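Local coordinates for protein phospho-furanose lactonase (Mycoplasma synoviae, PDB 3MSR) that catalyses the zinc-dependent hydrolysis of phosphorylated furanose lactones, such as D-xylono-1,4-lactone 5-phosphate, and also hydrolyses carboxy 1,4-lactones, at residues Val17-Ile22 and Gly92-Met97; Ile96-Phe101 and Ala151-Ala156. All blocks are in the same frame, centred on the assembly; numbering follows the deposited sequence.

Contact 1 (Val17-Ile22 and Gly92-Met97); sequences VEKLGI and GGNVIM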
ATOM      1  N   VAL A  17      -9.276  12.333   9.140  1.00  9.93           N
ATOM      2  CA  VAL A  17      -8.491  12.215   7.909  1.00 10.51           C
ATOM      3  C   VAL A  17      -7.785  13.559   7.622  1.00  9.88           C
ATOM      4  O   VAL A  17      -6.783  13.587   6.897  1.00 12.12           O
ATOM      5  CB  VAL A  17      -9.327  11.711   6.673  1.00 11.16           C
ATOM      6  CG1 VAL A  17      -9.854  10.294   6.910  1.00  9.77           C
ATOM      7  CG2 VAL A  17     -10.507  12.683   6.391  1.00 12.35           C
ATOM      8  N   GLU A  18      -8.263  14.665   8.195  1.00  9.34           N
ATOM      9  CA  GLU A  18      -7.618  15.959   7.962  1.00 10.52           C
ATOM     10  C   GLU A  18      -6.239  16.009   8.654  1.00 12.26           C
ATOM     11  O   GLU A  18      -5.435  16.887   8.407  1.00  9.70           O
ATOM     12  CB  GLU A  18      -8.515  17.122   8.437  1.00 13.10           C
ATOM     13  CG  GLU A  18      -9.838  17.307   7.627  1.00 13.72           C
ATOM     14  CD  GLU A  18     -10.999  16.318   8.052  1.00 19.39           C
ATOM     15  OE1 GLU A  18     -10.876  15.543   9.072  1.00 16.60           O
ATOM     16  OE2 GLU A  18     -12.047  16.305   7.349  1.00 20.90           O
ATOM     17  N   LYS A  19      -5.961  15.057   9.540  1.00 11.09           N
ATOM     18  CA  LYS A  19      -4.671  15.067  10.201  1.00 10.74           C
ATOM     19  C   LYS A  19      -3.632  14.312   9.362  1.00 11.94           C
ATOM     20  O   LYS A  19      -2.440  14.352   9.645  1.00 11.79           O
ATOM     21  CB  LYS A  19      -4.785  14.453  11.597  1.00 10.44           C
ATOM     22  CG  LYS A  19      -3.535  14.517  12.440  1.00 12.52           C
ATOM     23  CD  LYS A  19      -3.788  13.866  13.846  1.00 18.75           C
ATOM     24  CE  LYS A  19      -2.540  13.175  14.472  1.00 16.02           C
ATOM     25  NZ  LYS A  19      -1.160  13.737  14.222  1.00 12.77           N
ATOM     26  N   LEU A  20      -4.078  13.634   8.308  1.00 11.28           N
ATOM     27  CA  LEU A  20      -3.150  12.821   7.521  1.00 10.55           C
ATOM     28  C   LEU A  20      -2.053  13.707   6.909  1.00 10.66           C
ATOM     29  O   LEU A  20      -0.909  13.313   6.898  1.00  9.65           O
ATOM     30  CB  LEU A  20      -3.888  12.059   6.426  1.00  8.71           C
ATOM     31  CG  LEU A  20      -4.732  10.875   6.885  1.00 10.25           C
ATOM     32  CD1 LEU A  20      -5.734  10.485   5.787  1.00  9.50           C
ATOM     33  CD2 LEU A  20      -3.857   9.622   7.366  1.00 10.58           C
ATOM     34  N   GLY A  21      -2.409  14.911   6.441  1.00 10.04           N
ATOM     35  CA  GLY A  21      -1.437  15.812   5.830  1.00  8.68           C
ATOM     36  C   GLY A  21      -0.780  15.180   4.624  1.00 11.42           C
ATOM     37  O   GLY A  21      -1.360  14.286   3.992  1.00 10.26           O
ATOM     38  N   ILE A  22       0.434  15.627   4.302  1.00 12.36           N
ATOM     39  CA  ILE A  22       1.201  15.033   3.191  1.00 10.05           C
ATOM     40  C   ILE A  22       1.524  13.576   3.544  1.00 10.75           C
ATOM     41  O   ILE A  22       2.133  13.276   4.586  1.00  9.87           O
ATOM     42  CB  ILE A  22       2.455  15.876   2.847  1.00  9.18           C
ATOM     43  CG1 ILE A  22       2.020  17.211   2.203  1.00  9.08           C
ATOM     44  CG2 ILE A  22       3.444  15.084   1.929  1.00  7.90           C
ATOM     45  CD1 ILE A  22       3.141  18.266   2.104  1.00 12.57           C
ATOM     46  N   GLY A  92       4.015  15.287  14.808  1.00 13.00           N
ATOM     47  CA  GLY A  92       2.923  15.236  13.851  1.00 11.96           C
ATOM     48  C   GLY A  92       3.047  14.050  12.893  1.00 13.79           C
ATOM     49  O   GLY A  92       2.288  13.946  11.915  1.00 10.84           O
ATOM     50  N   GLY A  93       3.991  13.144  13.154  1.00 11.58           N
ATOM     51  CA  GLY A  93       4.096  11.972  12.305  1.00 10.09           C
ATOM     52  C   GLY A  93       2.998  10.966  12.556  1.00 11.02           C
ATOM     53  O   GLY A  93       2.591  10.758  13.713  1.00 10.55           O
ATOM     54  N   ASN A  94       2.528  10.320  11.478  1.00 10.77           N
ATOM     55  CA  ASN A  94       1.531   9.241  11.588  1.00 10.13           C
ATOM     56  C   ASN A  94       2.009   8.009  10.820  1.00 10.45           C
ATOM     57  O   ASN A  94       2.629   8.128   9.747  1.00  9.46           O
ATOM     58  CB  ASN A  94       0.191   9.634  10.981  1.00  8.93           C
ATOM     59  CG  ASN A  94      -0.334  10.938  11.499  1.00 12.55           C
ATOM     60  OD1 ASN A  94      -0.489  11.909  10.727  1.00 16.10           O
ATOM     61  ND2 ASN A  94      -0.671  10.978  12.778  1.00 10.61           N
ATOM     62  N   VAL A  95       1.701   6.838  11.364  1.00  8.81           N
ATOM     63  CA  VAL A  95       2.022   5.575  10.708  1.00  9.98           C
ATOM     64  C   VAL A  95       0.777   4.723  10.599  1.00  9.55           C
ATOM     65  O   VAL A  95       0.104   4.465  11.576  1.00  9.20           O
ATOM     66  CB  VAL A  95       3.092   4.777  11.482  1.00 10.28           C
ATOM     67  CG1 VAL A  95       3.324   3.402  10.822  1.00  8.67           C
ATOM     68  CG2 VAL A  95       4.393   5.585  11.583  1.00  8.93           C
ATOM     69  N   ILE A  96       0.447   4.306   9.388  1.00 10.25           N
ATOM     70  CA  ILE A  96      -0.601   3.313   9.198  1.00  9.21           C
ATOM     71  C   ILE A  96       0.055   2.001   8.795  1.00  9.80           C
ATOM     72  O   ILE A  96       0.939   1.976   7.902  1.00  9.71           O
ATOM     73  CB  ILE A  96      -1.571   3.774   8.083  1.00 11.62           C
ATOM     74  CG1 ILE A  96      -2.206   5.141   8.470  1.00  9.09           C
ATOM     75  CG2 ILE A  96      -2.616   2.684   7.727  1.00  6.81           C
ATOM     76  CD1 ILE A  96      -3.060   5.773   7.323  1.00  7.69           C
HETATM   77  N   MSE A  97      -0.357   0.906   9.430  1.00  9.32           N
HETATM   78  CA  MSE A  97       0.142  -0.411   9.015  1.00 10.55           C
HETATM   79  C   MSE A  97      -0.887  -1.259   8.297  1.00  9.93           C
HETATM   80  O   MSE A  97      -2.063  -0.949   8.301  1.00 10.09           O
HETATM   81  CB  MSE A  97       0.732  -1.184  10.203  1.00  8.89           C
HETATM   82  CG  MSE A  97       2.061  -0.528  10.689  1.00  9.66           C
HETATM   83 SE   MSE A  97       2.747  -1.517  12.302  1.00 23.72          SE
HETATM   84  CE  MSE A  97       3.642  -3.074  11.412  1.00 10.33           C
TER
HETATM   85  O   HOH W   1      -0.135  14.787  12.022  1.00 11.72           O
HETATM   86  O   HOH W   2       1.090  12.464  15.392  1.00 12.88           O
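Lys-19 and Leu-20, on a short run of helical backbone angles, face Gly-92, in the turn before strand 94-100, and Asn-94 at its start; the CA atoms of Leu-20 and Asn-94 are 7.2 Å apart, so side chains and waters fill the gap. With CG anti to the backbone N (chi1 -175°) and bends at the third and fourth torsions, the Lys-19 chain carries its ammonium over to Gly-92. Two waters complete the crossing. One accepts from Lys-19 NZ at 2.6 Å and lies within hydrogen-bonding distance of Gly-92 O; the second accepts from the same NZ at 2.8 Å and donates to Gly-93 O at 2.8 Å. One ammonium is thus linked through water to two successive carbonyls, without touching either directly. The Asn-94 side chain crosses the end of this lysine obliquely. Deeper in, the branches of Leu-20 and Ile-96 cross at about a right angle, meeting at Leu-20 CD2 and Ile-96 CD1 (3.9 Å). Gly-92, with positive phi, is the C-prime residue of the Schellman motif that ends helix 78-88. Strand 63-68 binds both sides: Thr-65 OG1 is hydrogen-bonded to Leu-20 O, while the Asn-94 backbone pairs with Ser-64 and Ile-66.

Contact 2 (Ile96-Phe101 and Ala151-Ala156); sequences IMSTGF and AGIIKA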
ATOM      1  N   ILE A  96       0.447   4.306   9.388  1.00 10.25           N
ATOM      2  CA  ILE A  96      -0.601   3.313   9.198  1.00  9.21           C
ATOM      3  C   ILE A  96       0.055   2.001   8.795  1.00  9.80           C
ATOM      4  O   ILE A  96       0.939   1.976   7.902  1.00  9.71           O
ATOM      5  CB  ILE A  96      -1.571   3.774   8.083  1.00 11.62           C
ATOM      6  CG1 ILE A  96      -2.206   5.141   8.470  1.00  9.09           C
ATOM      7  CG2 ILE A  96      -2.616   2.684   7.727  1.00  6.81           C
ATOM      8  CD1 ILE A  96      -3.060   5.773   7.323  1.00  7.69           C
HETATM    9  N   MSE A  97      -0.357   0.906   9.430  1.00  9.32           N
HETATM   10  CA  MSE A  97       0.142  -0.411   9.015  1.00 10.55           C
HETATM   11  C   MSE A  97      -0.887  -1.259   8.297  1.00  9.93           C
HETATM   12  O   MSE A  97      -2.063  -0.949   8.301  1.00 10.09           O
HETATM   13  CB  MSE A  97       0.732  -1.184  10.203  1.00  8.89           C
HETATM   14  CG  MSE A  97       2.061  -0.528  10.689  1.00  9.66           C
HETATM   15 SE   MSE A  97       2.747  -1.517  12.302  1.00 23.72          SE
HETATM   16  CE  MSE A  97       3.642  -3.074  11.412  1.00 10.33           C
ATOM     17  N   SER A  98      -0.433  -2.355   7.707  1.00  9.03           N
ATOM     18  CA  SER A  98      -1.313  -3.151   6.856  1.00 10.43           C
ATOM     19  C   SER A  98      -1.591  -4.590   7.382  1.00  8.57           C
ATOM     20  O   SER A  98      -0.738  -5.194   8.033  1.00  8.17           O
ATOM     21  CB  SER A  98      -0.694  -3.238   5.467  1.00  8.72           C
ATOM     22  OG  SER A  98      -1.549  -3.994   4.592  1.00 12.32           O
ATOM     23  N   THR A  99      -2.761  -5.127   7.059  1.00  7.85           N
ATOM     24  CA  THR A  99      -2.998  -6.556   7.203  1.00  7.78           C
ATOM     25  C   THR A  99      -2.978  -7.208   5.816  1.00 10.55           C
ATOM     26  O   THR A  99      -2.498  -6.576   4.867  1.00  8.37           O
ATOM     27  CB  THR A  99      -4.255  -6.855   8.053  1.00  9.24           C
ATOM     28  OG1 THR A  99      -4.323  -8.265   8.318  1.00  9.73           O
ATOM     29  CG2 THR A  99      -5.560  -6.312   7.432  1.00  8.78           C
ATOM     30  N   GLY A 100      -3.449  -8.451   5.669  1.00  8.55           N
ATOM     31  CA  GLY A 100      -3.619  -9.025   4.338  1.00  7.79           C
ATOM     32  C   GLY A 100      -2.401  -9.775   3.807  1.00  9.15           C
ATOM     33  O   GLY A 100      -1.664 -10.349   4.576  1.00 10.80           O
ATOM     34  N   PHE A 101      -2.149  -9.707   2.510  1.00  8.07           N
ATOM     35  CA  PHE A 101      -1.216 -10.623   1.853  1.00 10.57           C
ATOM     36  C   PHE A 101      -0.437  -9.942   0.774  1.00 10.45           C
ATOM     37  O   PHE A 101      -0.914  -8.968   0.207  1.00 11.19           O
ATOM     38  CB  PHE A 101      -2.043 -11.737   1.188  1.00  9.51           C
ATOM     39  CG  PHE A 101      -2.678 -12.625   2.205  1.00 11.16           C
ATOM     40  CD1 PHE A 101      -1.927 -13.652   2.779  1.00  9.13           C
ATOM     41  CD2 PHE A 101      -3.946 -12.339   2.689  1.00  9.19           C
ATOM     42  CE1 PHE A 101      -2.453 -14.422   3.794  1.00 11.92           C
ATOM     43  CE2 PHE A 101      -4.485 -13.095   3.718  1.00  9.96           C
ATOM     44  CZ  PHE A 101      -3.737 -14.149   4.275  1.00 10.54           C
ATOM     45  N   ALA A 151      -4.332  -2.436  12.440  1.00  9.62           N
ATOM     46  CA  ALA A 151      -4.026  -2.137  11.050  1.00  9.61           C
ATOM     47  C   ALA A 151      -5.039  -1.120  10.529  1.00 10.30           C
ATOM     48  O   ALA A 151      -6.186  -1.111  10.967  1.00  8.71           O
ATOM     49  CB  ALA A 151      -4.144  -3.387  10.237  1.00 10.11           C
ATOM     50  N   GLY A 152      -4.648  -0.297   9.562  1.00  9.78           N
ATOM     51  CA  GLY A 152      -5.603   0.657   8.969  1.00  8.35           C
ATOM     52  C   GLY A 152      -5.804   0.515   7.472  1.00  9.21           C
ATOM     53  O   GLY A 152      -6.340   1.427   6.823  1.00 10.72           O
ATOM     54  N   ILE A 153      -5.395  -0.628   6.918  1.00  8.92           N
ATOM     55  CA  ILE A 153      -5.496  -0.886   5.474  1.00 10.27           C
ATOM     56  C   ILE A 153      -5.213  -2.397   5.230  1.00 10.59           C
ATOM     57  O   ILE A 153      -4.583  -3.065   6.077  1.00 10.13           O
ATOM     58  CB  ILE A 153      -4.478  -0.005   4.687  1.00  8.74           C
ATOM     59  CG1 ILE A 153      -4.750  -0.027   3.179  1.00  9.09           C
ATOM     60  CG2 ILE A 153      -3.027  -0.436   5.000  1.00  7.79           C
ATOM     61  CD1 ILE A 153      -3.981   1.061   2.394  1.00 10.02           C
ATOM     62  N   ILE A 154      -5.661  -2.934   4.094  1.00  8.82           N
ATOM     63  CA  ILE A 154      -5.403  -4.337   3.797  1.00  9.44           C
ATOM     64  C   ILE A 154      -4.709  -4.421   2.451  1.00 10.80           C
ATOM     65  O   ILE A 154      -5.058  -3.678   1.518  1.00 10.09           O
ATOM     66  CB  ILE A 154      -6.695  -5.230   3.786  1.00  9.50           C
ATOM     67  CG1 ILE A 154      -6.301  -6.716   3.631  1.00  9.39           C
ATOM     68  CG2 ILE A 154      -7.676  -4.815   2.690  1.00  7.01           C
ATOM     69  CD1 ILE A 154      -7.344  -7.716   4.227  1.00  6.95           C
ATOM     70  N   LYS A 155      -3.711  -5.295   2.365  1.00  8.05           N
ATOM     71  CA  LYS A 155      -2.962  -5.446   1.148  1.00  8.47           C
ATOM     72  C   LYS A 155      -3.382  -6.721   0.441  1.00  9.73           C
ATOM     73  O   LYS A 155      -3.836  -7.675   1.081  1.00 10.05           O
ATOM     74  CB  LYS A 155      -1.464  -5.492   1.459  1.00  9.62           C
ATOM     75  CG  LYS A 155      -0.613  -5.341   0.240  1.00 10.53           C
ATOM     76  CD  LYS A 155       0.876  -5.453   0.568  1.00 11.48           C
ATOM     77  CE  LYS A 155       1.722  -5.016  -0.647  1.00 13.78           C
ATOM     78  NZ  LYS A 155       3.143  -4.659  -0.303  1.00 20.88           N
ATOM     79  N   ALA A 156      -3.247  -6.717  -0.889  1.00 10.41           N
ATOM     80  CA  ALA A 156      -3.139  -7.916  -1.736  1.00 11.10           C
ATOM     81  C   ALA A 156      -2.066  -7.648  -2.792  1.00 10.66           C
ATOM     82  O   ALA A 156      -1.597  -6.531  -2.896  1.00 10.09           O
ATOM     83  CB  ALA A 156      -4.492  -8.283  -2.429  1.00 10.52           C
TER
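Strands 96-100 and 153-156 run parallel in sense but strongly twisted, their short axes 52° apart, with Thr-99 paired to Ile-154 and Gly-100 to Lys-155. The backbone ladder alternates sides: Gly-152 N donates to Met-97 O, Thr-99 N to Ile-153 O (2.9 Å), Lys-155 N to Thr-99 O (3.1 Å) and Phe-101 N to Lys-155 O. Thr-99 O is gripped twice, because Ser-98 OG also donates to it at 2.8 Å, in the carbonyl plane on a lone pair, whereas Lys-155 N comes from above that plane. The Ser-98 hydroxyl reaches Thr-99 O because it is anti to its own N (chi1 -179°), and it also lies beside Lys-155 CB. On the same face, Ile-153 CG2 packs on Ser-98 CB (3.7 Å), and Ile-96 CG2 rests on Gly-152 CA (3.8 Å). The other face is lined by Thr-99 and Ile-154, whose side chains meet obliquely at CG2 and CG1 (3.9 Å); it is covered by helices 119-131 and 165-181, and Glu-129 takes the Thr-99 hydroxyl. Lys-155 stretches out, its CG passing Phe-101 O, until NZ bonds Met-69 O. Carboxylated at NZ, this lysine bridges both zinc ions, with His-26, His-28 and Asp-274 on one and His-188 and His-216 on the other: the binuclear centre of the phosphotriesterase family, set within its TIM barrel.

Overall arrangement
Contacts 1 and 2 follow one strand, 94-100, from its beginning to its end, and their centres lie 15 Å apart. They overlap at Ile-96 and Met-97, so that the chain passes from the second half of contact 1 straight into the first half of contact 2. Residues 17-22 lead into strand 22-27, the first of the eight in sequential order, and residues 151-156 enter the fourth; strand 94-100 is the third. Contact 1 joins the loop leading into the barrel to the N-terminal end of this strand, while contact 2 runs toward the C-terminal ends. The pair illustrates the usual TIM-barrel layout, in which the catalytic metals lie at the C-terminal ends of the strands and the opposite ends join to loops such as 17-22.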